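Local coordinates for protein AxyAgu115A (Amphibacillus xylanus NBRC 15112, PDB 6NPS) that probably cleaves glucuronic acid side groups from glucuronoxylan, acting as a family GH115 alpha-glucuronidase, at residues R171-N176 with V449-I454; D445-N450 with S462-L467; N176-A181 with W214-S219. The protein carries 3 engineered substitutions. All coordinates share one frame; numbering follows the deposited sequence.

In the fold
All three contacts belong to the eight-stranded parallel barrel of the family 115 catalytic region. Contact 1 joins its first strand, 170-174, to its last, 446-450, and so closes the barrel. Contact 2 shares Val449 and Asn450 with it and packs strand 446-450 against helix 458-469, the centres about 10 Å apart. Contact 3 shares Asn176 with contact 1, lies about 10 Å from its centre, and joins the loops that follow strands 170-174 and 212-214. Along the chain contact 3 is nested inside contact 1, while contact 2 begins on the stretch where contact 1 ends. They run from the outer helical layer through the wall to the end where active sites of this fold normally lie.

Contact 1 of 3, residues R171-N176 with V449-I454; sequences RGFFIN and VNVGDI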
loop_
_atom_site.group_PDB
_atom_site.type_symbol
_atom_site.label_atom_id
_atom_site.label_comp_id
_atom_site.label_asym_id
_atom_site.label_seq_id
_atom_site.Cartn_x
_atom_site.Cartn_y
_atom_site.Cartn_z
ATOM N N ARG A 171 -40.637 28.268 1.363
ATOM C CA ARG A 171 -40.210 27.017 0.708
ATOM C C ARG A 171 -39.291 27.390 -0.445
ATOM O O ARG A 171 -39.714 28.125 -1.346
ATOM C CB ARG A 171 -41.406 26.199 0.148
ATOM C CG ARG A 171 -42.604 25.923 1.079
ATOM C CD ARG A 171 -43.854 25.396 0.296
ATOM N NE ARG A 171 -44.266 26.295 -0.786
ATOM C CZ ARG A 171 -44.882 27.468 -0.598
ATOM N NH1 ARG A 171 -45.198 27.874 0.645
ATOM N NH2 ARG A 171 -45.218 28.202 -1.657
ATOM N N GLY A 172 -38.047 26.918 -0.442
ATOM C CA GLY A 172 -37.208 27.248 -1.578
ATOM C C GLY A 172 -35.829 26.626 -1.524
ATOM O O GLY A 172 -35.601 25.606 -0.866
ATOM N N PHE A 173 -34.896 27.292 -2.210
ATOM C CA PHE A 173 -33.555 26.780 -2.326
ATOM C C PHE A 173 -32.521 27.913 -2.374
ATOM O O PHE A 173 -32.832 29.103 -2.504
ATOM C CB PHE A 173 -33.437 25.850 -3.554
ATOM C CG PHE A 173 -33.757 26.529 -4.902
ATOM C CD1 PHE A 173 -32.786 27.309 -5.575
ATOM C CD2 PHE A 173 -34.999 26.352 -5.506
ATOM C CE1 PHE A 173 -33.065 27.904 -6.816
ATOM C CE2 PHE A 173 -35.298 26.935 -6.762
ATOM C CZ PHE A 173 -34.325 27.718 -7.422
ATOM N N PHE A 174 -31.273 27.477 -2.283
ATOM C CA PHE A 174 -30.071 28.305 -2.160
ATOM C C PHE A 174 -29.153 27.882 -3.298
ATOM O O PHE A 174 -28.743 26.712 -3.360
ATOM C CB PHE A 174 -29.407 28.020 -0.803
ATOM C CG PHE A 174 -28.067 28.678 -0.580
ATOM C CD1 PHE A 174 -27.726 29.872 -1.213
ATOM C CD2 PHE A 174 -27.168 28.108 0.327
ATOM C CE1 PHE A 174 -26.493 30.469 -0.980
ATOM C CE2 PHE A 174 -25.934 28.707 0.582
ATOM C CZ PHE A 174 -25.600 29.897 -0.079
ATOM N N ILE A 175 -28.908 28.788 -4.236
ATOM C CA ILE A 175 -27.859 28.594 -5.231
ATOM C C ILE A 175 -26.515 28.843 -4.551
ATOM O O ILE A 175 -26.209 29.983 -4.197
ATOM C CB ILE A 175 -28.054 29.548 -6.411
ATOM C CG1 ILE A 175 -29.455 29.398 -6.985
ATOM C CG2 ILE A 175 -26.932 29.364 -7.471
ATOM C CD1 ILE A 175 -29.852 30.646 -7.776
ATOM N N ASN A 176 -25.696 27.804 -4.383
ATOM C CA ASN A 176 -24.457 27.940 -3.627
ATOM C C ASN A 176 -23.348 27.160 -4.326
ATOM O O ASN A 176 -23.563 26.530 -5.359
ATOM C CB ASN A 176 -24.631 27.457 -2.181
ATOM C CG ASN A 176 -23.416 27.786 -1.274
ATOM O OD1 ASN A 176 -23.044 26.991 -0.403
ATOM N ND2 ASN A 176 -22.806 28.960 -1.483
ATOM N N VAL A 449 -33.262 24.357 0.810
ATOM C CA VAL A 449 -32.232 23.351 0.538
ATOM C C VAL A 449 -31.111 23.965 -0.284
ATOM O O VAL A 449 -31.353 24.711 -1.227
ATOM C CB VAL A 449 -32.823 22.078 -0.127
ATOM C CG1 VAL A 449 -33.678 22.429 -1.397
ATOM C CG2 VAL A 449 -31.697 21.084 -0.516
ATOM N N ASN A 450 -29.867 23.654 0.091
ATOM C CA ASN A 450 -28.716 24.012 -0.725
ATOM C C ASN A 450 -28.633 23.095 -1.942
ATOM O O ASN A 450 -28.421 21.877 -1.796
ATOM C CB ASN A 450 -27.432 23.900 0.115
ATOM C CG ASN A 450 -26.189 24.396 -0.611
ATOM O OD1 ASN A 450 -26.067 24.328 -1.848
ATOM N ND2 ASN A 450 -25.240 24.921 0.171
ATOM N N VAL A 451 -28.774 23.667 -3.143
ATOM C CA VAL A 451 -28.794 22.859 -4.369
ATOM C C VAL A 451 -27.567 23.113 -5.224
ATOM O O VAL A 451 -27.580 22.775 -6.402
ATOM C CB VAL A 451 -30.057 23.089 -5.220
ATOM C CG1 VAL A 451 -31.315 22.548 -4.559
ATOM C CG2 VAL A 451 -30.157 24.591 -5.593
ATOM N N GLY A 452 -26.516 23.725 -4.667
ATOM C CA GLY A 452 -25.328 23.971 -5.473
ATOM C C GLY A 452 -25.622 24.764 -6.736
ATOM O O GLY A 452 -26.232 25.836 -6.671
ATOM N N ASP A 453 -25.223 24.231 -7.893
ATOM C CA ASP A 453 -25.452 24.870 -9.182
ATOM C C ASP A 453 -26.762 24.436 -9.810
ATOM O O ASP A 453 -26.942 24.649 -11.010
ATOM C CB ASP A 453 -24.331 24.499 -10.149
ATOM C CG ASP A 453 -22.967 24.816 -9.580
ATOM O OD1 ASP A 453 -22.396 23.937 -8.900
ATOM O OD2 ASP A 453 -22.474 25.945 -9.782
ATOM N N ILE A 454 -27.661 23.830 -9.026
ATOM C CA ILE A 454 -29.014 23.411 -9.408
ATOM C C ILE A 454 -29.018 22.216 -10.349
ATOM O O ILE A 454 -29.761 21.255 -10.132
ATOM C CB ILE A 454 -29.827 24.560 -10.031
ATOM C CG1 ILE A 454 -29.808 25.812 -9.135
ATOM C CG2 ILE A 454 -31.253 24.049 -10.283
ATOM C CD1 ILE A 454 -30.304 27.090 -9.815
#
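Phe173 pairs with Val449, and Phe174 with Asn450, as parallel neighbours in a sheet. The backbone does most of the joining. Val449 N gives a hydrogen bond to Gly172 O (3.1 Å), and Phe174 N gives one to Val449 O (3.0 Å), so Val449 reaches both residues flanking Phe173. Val451 N then bonds to Phe174 O at 3.1 Å. A fourth bond, Asn176 N to Gly452 O (3.1 Å), carries the pairing into the loops. There Val451 to Ile454 form a type II' turn, with Gly452 at a positive phi that glycine takes easily.

Apolar contacts cover the face that carries Phe173 and Val449. Val451 CG2 lies 3.8 Å from Phe173 CD1, and Ile454 CD1 meets Ile175 CG1 at 3.7 Å. Ile175 CG1 also sits in the plane of the Phe173 ring, at its edge. Helices 195-207 and 458-469 pack over this side.

On the other face, Phe174 and Asn450 point the same way, side by side, ring and amide planes 55° apart. Asn450 CG lies opposite its own N (chi1 -174°), which brings the amide back beside the Phe174 ring. Its OD1 accepts from Gly452 N at 2.9 Å, almost end-on to the side-chain carbonyl, making an Asx turn, and ND2 bonds to Tyr408 OH. With an alanine in place of Asn450, Gly452 N and Tyr408 OH would probably both lose this partner, and the Asx turn with it. Phe174 meets Trp214 edge-to-face on the same side. This is first-to-last strand closure, as in a TIM barrel, with Phe173 facing the helices and Asn450 the interior.

Contact 2 of 3, residues D445-N450 with S462-L467; sequences DLWIVN and SFFLDL
Trp447 sends its indole across to Phe464 and Leu467 on the helix. Its CB lies 3.8 Å from Phe464 CZ, and CE3 stands over one face of the phenyl ring. The six-membered ring of Trp447 and the phenyl ring meet obliquely, planes 46° apart. Farther out, Leu467 CG comes to the indole edge, in its plane, 3.7 Å from Trp447 CZ3. The polar end of the indole is satisfied elsewhere, NE1 bonding to Val443 O.

Ile448 turns its side chain away from the helix, onto Tyr212 and Trp214 of strand 212-214, the next but one in the barrel, on the interior side. What it offers here is backbone: its carbonyl carbon is 3.9 Å from Phe464 CZ.

Val449 points to the helix again and closes the other face of the same ring. Its CG1 sits 3.8 Å from the Phe464 centroid, 25° off the normal, in a CH-pi contact. The phenyl group is thus clamped between Trp447 and Val449. It reaches them because its CG is anti to the backbone N (chi1 -176°), which carries the ring from the helix to the strand.

Strand 446-450 and the 462-467 part of helix 458-469 run antiparallel, the axes of these segments 9.7 Å apart, with no hydrogen bond between them. This is the wall-to-helix packing of a beta-alpha unit, here the eighth and last of the TIM barrel.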
loop_
_atom_site.group_PDB
_atom_site.type_symbol
_atom_site.label_atom_id
_atom_site.label_comp_id
_atom_site.label_asym_id
_atom_site.label_seq_id
_atom_site.Cartn_x
_atom_site.Cartn_y
_atom_site.Cartn_z
ATOM N N ASP A 445 -42.200 26.296 9.454
ATOM C CA ASP A 445 -42.355 27.641 8.916
ATOM C C ASP A 445 -41.454 27.926 7.726
ATOM O O ASP A 445 -41.846 28.668 6.821
ATOM C CB ASP A 445 -42.101 28.659 10.019
ATOM C CG ASP A 445 -43.329 28.828 10.918
ATOM O OD1 ASP A 445 -43.664 27.878 11.672
ATOM O OD2 ASP A 445 -43.977 29.896 10.838
ATOM N N LEU A 446 -40.271 27.333 7.676
ATOM C CA LEU A 446 -39.377 27.645 6.573
ATOM C C LEU A 446 -38.555 26.410 6.248
ATOM O O LEU A 446 -38.004 25.787 7.157
ATOM C CB LEU A 446 -38.466 28.834 6.959
ATOM C CG LEU A 446 -37.510 29.348 5.885
ATOM C CD1 LEU A 446 -37.197 30.854 6.115
ATOM C CD2 LEU A 446 -36.216 28.581 5.950
ATOM N N TRP A 447 -38.451 26.066 4.960
ATOM C CA TRP A 447 -37.615 24.960 4.515
ATOM C C TRP A 447 -36.800 25.461 3.340
ATOM O O TRP A 447 -37.374 25.894 2.331
ATOM C CB TRP A 447 -38.421 23.735 4.017
ATOM C CG TRP A 447 -39.037 22.805 5.010
ATOM C CD1 TRP A 447 -39.214 23.002 6.363
ATOM C CD2 TRP A 447 -39.609 21.523 4.711
ATOM N NE1 TRP A 447 -39.840 21.911 6.912
ATOM C CE2 TRP A 447 -40.105 20.993 5.917
ATOM C CE3 TRP A 447 -39.750 20.772 3.532
ATOM C CZ2 TRP A 447 -40.727 19.752 5.982
ATOM C CZ3 TRP A 447 -40.377 19.511 3.611
ATOM C CH2 TRP A 447 -40.868 19.041 4.829
ATOM N N ILE A 448 -35.479 25.353 3.419
ATOM C CA ILE A 448 -34.673 25.733 2.268
ATOM C C ILE A 448 -33.576 24.679 2.065
ATOM O O ILE A 448 -33.031 24.141 3.034
ATOM C CB ILE A 448 -34.111 27.158 2.473
ATOM C CG1 ILE A 448 -33.293 27.597 1.245
ATOM C CG2 ILE A 448 -33.314 27.244 3.801
ATOM C CD1 ILE A 448 -33.131 29.144 1.104
ATOM N N VAL A 449 -33.262 24.357 0.810
ATOM C CA VAL A 449 -32.232 23.351 0.538
ATOM C C VAL A 449 -31.111 23.965 -0.284
ATOM O O VAL A 449 -31.353 24.711 -1.227
ATOM C CB VAL A 449 -32.823 22.078 -0.127
ATOM C CG1 VAL A 449 -33.678 22.429 -1.397
ATOM C CG2 VAL A 449 -31.697 21.084 -0.516
ATOM N N ASN A 450 -29.867 23.654 0.091
ATOM C CA ASN A 450 -28.716 24.012 -0.725
ATOM C C ASN A 450 -28.633 23.095 -1.942
ATOM O O ASN A 450 -28.421 21.877 -1.796
ATOM C CB ASN A 450 -27.432 23.900 0.115
ATOM C CG ASN A 450 -26.189 24.396 -0.611
ATOM O OD1 ASN A 450 -26.067 24.328 -1.848
ATOM N ND2 ASN A 450 -25.240 24.921 0.171
ATOM N N SER A 462 -37.561 18.896 -6.876
ATOM C CA SER A 462 -39.000 18.791 -7.101
ATOM C C SER A 462 -39.668 18.113 -5.901
ATOM O O SER A 462 -40.713 18.563 -5.414
ATOM C CB SER A 462 -39.267 18.011 -8.406
ATOM O OG SER A 462 -38.829 18.684 -9.588
ATOM N N PHE A 463 -39.053 17.029 -5.407
ATOM C CA PHE A 463 -39.607 16.288 -4.283
ATOM C C PHE A 463 -39.649 17.145 -3.019
ATOM O O PHE A 463 -40.651 17.163 -2.294
ATOM C CB PHE A 463 -38.776 15.007 -4.045
ATOM C CG PHE A 463 -39.284 14.221 -2.859
ATOM C CD1 PHE A 463 -40.529 13.640 -2.915
ATOM C CD2 PHE A 463 -38.553 14.151 -1.674
ATOM C CE1 PHE A 463 -41.067 12.976 -1.817
ATOM C CE2 PHE A 463 -39.072 13.460 -0.563
ATOM C CZ PHE A 463 -40.334 12.879 -0.648
ATOM N N PHE A 464 -38.530 17.810 -2.712
ATOM C CA PHE A 464 -38.401 18.631 -1.514
ATOM C C PHE A 464 -39.477 19.716 -1.487
ATOM O O PHE A 464 -40.183 19.890 -0.480
ATOM C CB PHE A 464 -36.998 19.249 -1.498
ATOM C CG PHE A 464 -36.669 20.060 -0.247
ATOM C CD1 PHE A 464 -36.843 21.430 -0.247
ATOM C CD2 PHE A 464 -36.103 19.451 0.861
ATOM C CE1 PHE A 464 -36.527 22.214 0.890
ATOM C CE2 PHE A 464 -35.787 20.186 2.008
ATOM C CZ PHE A 464 -35.982 21.595 2.012
ATOM N N LEU A 465 -39.677 20.389 -2.621
ATOM C CA LEU A 465 -40.681 21.447 -2.699
ATOM C C LEU A 465 -42.113 20.904 -2.842
ATOM O O LEU A 465 -43.073 21.597 -2.457
ATOM C CB LEU A 465 -40.328 22.390 -3.862
ATOM C CG LEU A 465 -39.030 23.196 -3.603
ATOM C CD1 LEU A 465 -38.680 24.092 -4.765
ATOM C CD2 LEU A 465 -39.144 24.047 -2.331
ATOM N N ASP A 466 -42.292 19.683 -3.363
ATOM C CA ASP A 466 -43.639 19.108 -3.389
ATOM C C ASP A 466 -44.038 18.665 -2.000
ATOM O O ASP A 466 -45.195 18.805 -1.601
ATOM C CB ASP A 466 -43.702 17.903 -4.346
ATOM C CG ASP A 466 -44.221 18.272 -5.729
ATOM O OD1 ASP A 466 -45.164 19.089 -5.797
ATOM O OD2 ASP A 466 -43.683 17.746 -6.750
ATOM N N LEU A 467 -43.074 18.119 -1.259
ATOM C CA LEU A 467 -43.259 17.772 0.146
ATOM C C LEU A 467 -43.572 19.002 0.993
ATOM O O LEU A 467 -44.491 18.974 1.824
ATOM C CB LEU A 467 -41.983 17.066 0.644
ATOM C CG LEU A 467 -42.024 16.523 2.072
ATOM C CD1 LEU A 467 -43.187 15.537 2.200
ATOM C CD2 LEU A 467 -40.674 15.872 2.414
#

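Contact 3 of 3, residues N176-A181 with W214-S219; sequences NDEWPA and WPAMWS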
loop_
_atom_site.group_PDB
_atom_site.type_symbol
_atom_site.label_atom_id
_atom_site.label_comp_id
_atom_site.label_asym_id
_atom_site.label_seq_id
_atom_site.Cartn_x
_atom_site.Cartn_y
_atom_site.Cartn_z
ATOM N N ASN A 176 -25.696 27.804 -4.383
ATOM C CA ASN A 176 -24.457 27.940 -3.627
ATOM C C ASN A 176 -23.348 27.160 -4.326
ATOM O O ASN A 176 -23.563 26.530 -5.359
ATOM C CB ASN A 176 -24.631 27.457 -2.181
ATOM C CG ASN A 176 -23.416 27.786 -1.274
ATOM O OD1 ASN A 176 -23.044 26.991 -0.403
ATOM N ND2 ASN A 176 -22.806 28.960 -1.483
ATOM N N ASP A 177 -22.142 27.213 -3.760
ATOM C CA ASP A 177 -21.013 26.454 -4.285
ATOM C C ASP A 177 -20.917 26.633 -5.800
ATOM O O ASP A 177 -20.747 25.675 -6.560
ATOM C CB ASP A 177 -21.147 24.973 -3.896
ATOM C CG ASP A 177 -21.729 24.776 -2.490
ATOM O OD1 ASP A 177 -21.114 25.268 -1.520
ATOM O OD2 ASP A 177 -22.793 24.134 -2.340
ATOM N N GLU A 178 -21.083 27.882 -6.245
ATOM C CA GLU A 178 -21.464 28.117 -7.630
ATOM C C GLU A 178 -20.271 28.303 -8.561
ATOM O O GLU A 178 -20.470 28.522 -9.760
ATOM C CB GLU A 178 -22.444 29.305 -7.725
ATOM C CG GLU A 178 -21.852 30.702 -7.425
ATOM C CD GLU A 178 -22.109 31.126 -5.983
ATOM O OE1 GLU A 178 -22.412 30.244 -5.132
ATOM O OE2 GLU A 178 -21.984 32.319 -5.687
ATOM N N TRP A 179 -19.039 28.175 -8.054
ATOM C CA TRP A 179 -17.887 28.212 -8.926
ATOM C C TRP A 179 -17.191 26.861 -8.881
ATOM O O TRP A 179 -17.097 26.261 -7.806
ATOM C CB TRP A 179 -16.898 29.321 -8.523
ATOM C CG TRP A 179 -17.377 30.698 -8.938
ATOM C CD1 TRP A 179 -18.035 31.607 -8.152
ATOM C CD2 TRP A 179 -17.270 31.302 -10.246
ATOM N NE1 TRP A 179 -18.337 32.741 -8.884
ATOM C CE2 TRP A 179 -17.883 32.580 -10.169
ATOM C CE3 TRP A 179 -16.719 30.891 -11.469
ATOM C CZ2 TRP A 179 -17.955 33.447 -11.268
ATOM C CZ3 TRP A 179 -16.794 31.753 -12.559
ATOM C CH2 TRP A 179 -17.406 33.017 -12.448
ATOM N N PRO A 180 -16.692 26.351 -10.023
ATOM C CA PRO A 180 -16.643 27.039 -11.323
ATOM C C PRO A 180 -17.899 26.870 -12.207
ATOM O O PRO A 180 -18.079 27.624 -13.169
ATOM C CB PRO A 180 -15.432 26.383 -11.992
ATOM C CG PRO A 180 -15.501 24.950 -11.494
ATOM C CD PRO A 180 -16.072 25.009 -10.092
ATOM N N ALA A 181 -18.749 25.897 -11.886
ATOM C CA ALA A 181 -19.867 25.541 -12.756
ATOM C C ALA A 181 -20.817 26.709 -13.066
ATOM O O ALA A 181 -20.811 27.229 -14.189
ATOM C CB ALA A 181 -20.653 24.382 -12.138
ATOM N N TRP A 214 -32.399 31.941 -1.596
ATOM C CA TRP A 214 -31.102 32.532 -1.316
ATOM C C TRP A 214 -30.314 32.565 -2.620
ATOM O O TRP A 214 -30.061 31.501 -3.222
ATOM C CB TRP A 214 -30.310 31.749 -0.266
ATOM C CG TRP A 214 -30.855 31.695 1.147
ATOM C CD1 TRP A 214 -31.983 32.319 1.645
ATOM C CD2 TRP A 214 -30.292 30.949 2.230
ATOM N NE1 TRP A 214 -32.150 31.973 2.972
ATOM C CE2 TRP A 214 -31.131 31.140 3.351
ATOM C CE3 TRP A 214 -29.165 30.101 2.352
ATOM C CZ2 TRP A 214 -30.887 30.519 4.585
ATOM C CZ3 TRP A 214 -28.931 29.475 3.564
ATOM C CH2 TRP A 214 -29.795 29.682 4.669
ATOM N N PRO A 215 -29.902 33.731 -3.082
ATOM C CA PRO A 215 -29.220 33.827 -4.375
ATOM C C PRO A 215 -27.745 33.494 -4.263
ATOM O O PRO A 215 -27.188 33.286 -3.178
ATOM C CB PRO A 215 -29.404 35.291 -4.752
ATOM C CG PRO A 215 -29.374 35.992 -3.416
ATOM C CD PRO A 215 -30.051 35.051 -2.432
ATOM N N ALA A 216 -27.116 33.408 -5.432
ATOM C CA ALA A 216 -25.674 33.210 -5.465
ATOM C C ALA A 216 -24.970 34.391 -4.804
ATOM O O ALA A 216 -25.413 35.547 -4.914
ATOM C CB ALA A 216 -25.199 33.041 -6.909
ATOM N N MET A 217 -23.898 34.084 -4.075
ATOM C CA MET A 217 -23.266 35.055 -3.205
ATOM C C MET A 217 -21.755 34.930 -3.136
ATOM O O MET A 217 -21.137 35.716 -2.413
ATOM C CB MET A 217 -23.827 34.949 -1.775
ATOM C CG MET A 217 -23.828 33.510 -1.284
ATOM S SD MET A 217 -22.485 32.953 -0.198
ATOM C CE MET A 217 -23.324 33.079 1.379
ATOM N N TRP A 218 -21.129 33.994 -3.854
ATOM C CA TRP A 218 -19.683 33.849 -3.685
ATOM C C TRP A 218 -18.910 34.953 -4.397
ATOM O O TRP A 218 -18.066 35.620 -3.780
ATOM C CB TRP A 218 -19.204 32.468 -4.145
ATOM C CG TRP A 218 -19.255 31.498 -3.009
ATOM C CD1 TRP A 218 -19.804 31.720 -1.778
ATOM C CD2 TRP A 218 -18.744 30.159 -2.983
ATOM N NE1 TRP A 218 -19.682 30.604 -0.991
ATOM C CE2 TRP A 218 -19.031 29.631 -1.701
ATOM C CE3 TRP A 218 -18.072 29.352 -3.914
ATOM C CZ2 TRP A 218 -18.668 28.334 -1.330
ATOM C CZ3 TRP A 218 -17.718 28.067 -3.542
ATOM C CH2 TRP A 218 -18.017 27.571 -2.262
ATOM N N SER A 219 -19.131 35.129 -5.701
ATOM C CA SER A 219 -18.522 36.222 -6.465
ATOM C C SER A 219 -19.608 37.024 -7.180
ATOM O O SER A 219 -19.504 37.374 -8.368
ATOM C CB SER A 219 -17.490 35.705 -7.460
ATOM O OG SER A 219 -18.121 35.370 -8.683
#
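Glu178 and Trp218 are the centre of the contact, the carboxylate inclined at 29° to the indole plane. OE2 is gripped by two backbone N-H groups: Trp218 N donates at 2.6 Å, on the syn side, and Met217 N adds a weak bond at 3.1 Å. The chain gets there with CG between its own N and carbonyl carbon (chi1 70°) and a bend at chi2, which leaves OE1 over one face of the Trp218 ring. Asp177 crosses that same face with its backbone, CA lying 3.9 Å from the centroid of the six-membered ring in a CH-pi contact. Asp177 as a whole is poorly ordered, so this contact is less certain. His414 also packs against the indole.

Trp179 meets Ser219 differently, edge on. Ser219 OG sits near the indole plane, 2.6 Å from Trp179 NE1, but the N-H points well off the line between them and the bond is weak. Ser219 N, buried nearby, has no partner in the model.

A glycerol, probably from the crystallisation liquor, lies beside Asn176. These loops follow the first and second strands of the barrel, on the C-terminal rim where TIM-barrel glycosidases normally bind substrate.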